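Local coordinates for protein imelysin (Bacteroides ovatus ATCC 8483, PDB 3OYV) that is an imelysin-family outer membrane protein, nominally a peptidase, probably involved in bacterial iron uptake, at residues Ser115-His120 and Trp305-Asn310. Residues are numbered along the deposited sequence; the frame is centred on the assembly and turned at random.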
loop_
_atom_site.group_PDB
_atom_site.type_symbol
_atom_site.label_atom_id
_atom_site.label_comp_id
_atom_site.label_asym_id
_atom_site.label_seq_id
_atom_site.Cartn_x
_atom_site.Cartn_y
_atom_site.Cartn_z
ATOM N N SER A 115 2.313 5.332 8.876
ATOM C CA SER A 115 2.402 4.055 9.602
ATOM C C SER A 115 3.168 4.160 10.937
ATOM O O SER A 115 3.571 3.145 11.521
ATOM C CB SER A 115 2.935 2.902 8.755
ATOM O OG SER A 115 2.036 2.560 7.724
ATOM N N TRP A 116 3.309 5.370 11.500
ATOM C CA TRP A 116 3.986 5.472 12.778
ATOM C C TRP A 116 3.174 4.935 13.946
ATOM O O TRP A 116 3.743 4.536 14.944
ATOM C CB TRP A 116 4.422 6.903 13.067
ATOM C CG TRP A 116 3.380 7.858 13.660
ATOM C CD1 TRP A 116 2.586 8.731 12.977
ATOM C CD2 TRP A 116 3.041 8.025 15.045
ATOM N NE1 TRP A 116 1.790 9.444 13.841
ATOM C CE2 TRP A 116 2.069 9.046 15.114
ATOM C CE3 TRP A 116 3.495 7.444 16.227
ATOM C CZ2 TRP A 116 1.499 9.456 16.329
ATOM C CZ3 TRP A 116 2.958 7.876 17.438
ATOM C CH2 TRP A 116 1.980 8.878 17.471
ATOM N N TYR A 117 1.834 4.929 13.842
ATOM C CA TYR A 117 1.053 4.565 14.995
ATOM C C TYR A 117 1.437 3.172 15.458
ATOM O O TYR A 117 1.424 2.878 16.650
ATOM C CB TYR A 117 -0.439 4.553 14.725
ATOM C CG TYR A 117 -1.087 5.780 14.165
ATOM C CD1 TYR A 117 -0.775 7.058 14.617
ATOM C CD2 TYR A 117 -2.037 5.677 13.180
ATOM C CE1 TYR A 117 -1.424 8.158 14.106
ATOM C CE2 TYR A 117 -2.716 6.771 12.684
ATOM C CZ TYR A 117 -2.390 8.022 13.138
ATOM O OH TYR A 117 -3.062 9.102 12.603
ATOM N N SER A 118 1.766 2.308 14.490
ATOM C CA SER A 118 2.121 0.917 14.744
ATOM C C SER A 118 3.640 0.676 14.681
ATOM O O SER A 118 4.100 -0.465 14.681
ATOM C CB SER A 118 1.398 0.025 13.725
ATOM O OG SER A 118 1.685 0.441 12.432
ATOM N N TRP A 119 4.416 1.758 14.572
ATOM C CA TRP A 119 5.887 1.698 14.364
ATOM C C TRP A 119 6.236 0.805 13.171
ATOM O O TRP A 119 7.202 0.032 13.178
ATOM C CB TRP A 119 6.608 1.231 15.628
ATOM C CG TRP A 119 6.745 2.243 16.712
ATOM C CD1 TRP A 119 6.062 3.400 16.849
ATOM C CD2 TRP A 119 7.632 2.168 17.822
ATOM N NE1 TRP A 119 6.459 4.058 17.972
ATOM C CE2 TRP A 119 7.436 3.327 18.585
ATOM C CE3 TRP A 119 8.607 1.239 18.228
ATOM C CZ2 TRP A 119 8.162 3.581 19.774
ATOM C CZ3 TRP A 119 9.353 1.508 19.398
ATOM C CH2 TRP A 119 9.119 2.671 20.149
ATOM N N HIS A 120 5.410 0.899 12.151
ATOM C CA HIS A 120 5.456 0.009 10.990
ATOM C C HIS A 120 6.021 0.680 9.732
ATOM O O HIS A 120 6.068 0.074 8.662
ATOM C CB HIS A 120 4.010 -0.519 10.812
ATOM C CG HIS A 120 3.780 -1.335 9.589
ATOM N ND1 HIS A 120 4.318 -2.594 9.426
ATOM C CD2 HIS A 120 3.027 -1.095 8.498
ATOM C CE1 HIS A 120 3.941 -3.070 8.249
ATOM N NE2 HIS A 120 3.133 -2.186 7.678
ATOM N N TRP A 305 -3.403 9.225 3.787
ATOM C CA TRP A 305 -2.483 9.693 4.818
ATOM C C TRP A 305 -2.016 11.079 4.384
ATOM O O TRP A 305 -1.627 11.236 3.242
ATOM C CB TRP A 305 -1.281 8.752 5.003
ATOM C CG TRP A 305 -0.394 9.243 6.091
ATOM C CD1 TRP A 305 0.742 9.981 5.958
ATOM C CD2 TRP A 305 -0.646 9.148 7.486
ATOM N NE1 TRP A 305 1.246 10.289 7.175
ATOM C CE2 TRP A 305 0.412 9.790 8.140
ATOM C CE3 TRP A 305 -1.638 8.534 8.251
ATOM C CZ2 TRP A 305 0.494 9.867 9.519
ATOM C CZ3 TRP A 305 -1.565 8.609 9.616
ATOM C CH2 TRP A 305 -0.505 9.261 10.251
ATOM N N PRO A 306 -2.059 12.081 5.271
ATOM C CA PRO A 306 -2.479 12.100 6.666
ATOM C C PRO A 306 -3.990 12.007 6.836
ATOM O O PRO A 306 -4.721 12.052 5.867
ATOM C CB PRO A 306 -1.969 13.455 7.167
ATOM C CG PRO A 306 -1.952 14.292 6.001
ATOM C CD PRO A 306 -1.556 13.407 4.848
ATOM N N LEU A 307 -4.408 11.855 8.079
ATOM C CA LEU A 307 -5.803 11.765 8.459
ATOM C C LEU A 307 -6.264 13.086 9.072
ATOM O O LEU A 307 -5.448 13.885 9.517
ATOM C CB LEU A 307 -5.996 10.673 9.512
ATOM C CG LEU A 307 -5.514 9.274 9.109
ATOM C CD1 LEU A 307 -5.679 8.285 10.254
ATOM C CD2 LEU A 307 -6.248 8.805 7.842
ATOM N N ASP A 308 -7.584 13.254 9.153
ATOM C CA ASP A 308 -8.180 14.312 9.979
ATOM C C ASP A 308 -8.362 13.683 11.365
ATOM O O ASP A 308 -9.428 13.158 11.705
ATOM C CB ASP A 308 -9.500 14.804 9.404
ATOM C CG ASP A 308 -10.044 16.013 10.148
ATOM O OD1 ASP A 308 -9.571 16.286 11.278
ATOM O OD2 ASP A 308 -10.945 16.657 9.579
ATOM N N GLN A 309 -7.295 13.692 12.147
ATOM C CA GLN A 309 -7.271 12.976 13.410
ATOM C C GLN A 309 -8.251 13.587 14.418
ATOM O O GLN A 309 -8.943 12.868 15.154
ATOM C CB GLN A 309 -5.863 12.914 13.956
ATOM C CG GLN A 309 -4.842 12.267 13.016
ATOM C CD GLN A 309 -3.426 12.416 13.541
ATOM O OE1 GLN A 309 -2.731 11.418 13.871
ATOM N NE2 GLN A 309 -2.978 13.681 13.654
ATOM N N ASN A 310 -8.362 14.909 14.423
ATOM C CA ASN A 310 -9.320 15.522 15.329
ATOM C C ASN A 310 -10.764 15.118 14.972
ATOM O O ASN A 310 -11.586 14.927 15.893
ATOM C CB ASN A 310 -9.164 17.034 15.387
ATOM C CG ASN A 310 -10.243 17.684 16.227
ATOM O OD1 ASN A 310 -11.159 18.283 15.699
ATOM N ND2 ASN A 310 -10.172 17.490 17.528
HETATM O O HOH W 1 0.021 11.575 13.282
#
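W116 reaches W305 with CD1, at the pyrrole side of its indole, 4.2 Å from W305 CH2; the two side chains cross at about a right angle. With CG set between the backbone N and carbonyl carbon (chi1 83°), the W116 ring has Y117 CD1 over the rim of one face, and its NE1 donates to a water 2.8 Å away, in the ring plane. That water also lies 2.8 Å from Q309 OE1, to which it can donate, and so probably bridges the two segments. Y117 has the largest share of the contact. Its OH gives a 2.7 Å hydrogen bond to Q309 OE1, arriving at a C=O angle of 120° but tilted from the carbonyl plane. The amide oxygen takes the phenol proton and probably a water proton as well. The Y117 ring and the Q309 amide lie nearly coplanar, 25° apart. W305 turns the edge of its six-membered ring toward the Y117 face in an offset edge-to-face pair, centroids 5.4 Å apart. The contact joins the loop between helices 106-111 and 121-137 to the start of helix 309-316, where D308 is the N-cap, and so links segments about 185 residues apart in this mostly helical imelysin chain. Beyond the pair, W305 NE1 donates a hydrogen bond to A112 O, and F349 of helix 343-351 meets Y117 edge-to-face. L307 CD1 sits at the phenol edge, 3.6 Å from Y117 OH. Replacing Y117 by an alanine would probably leave Q309 OE1 with one fewer donor and open a gap between W305 and L307.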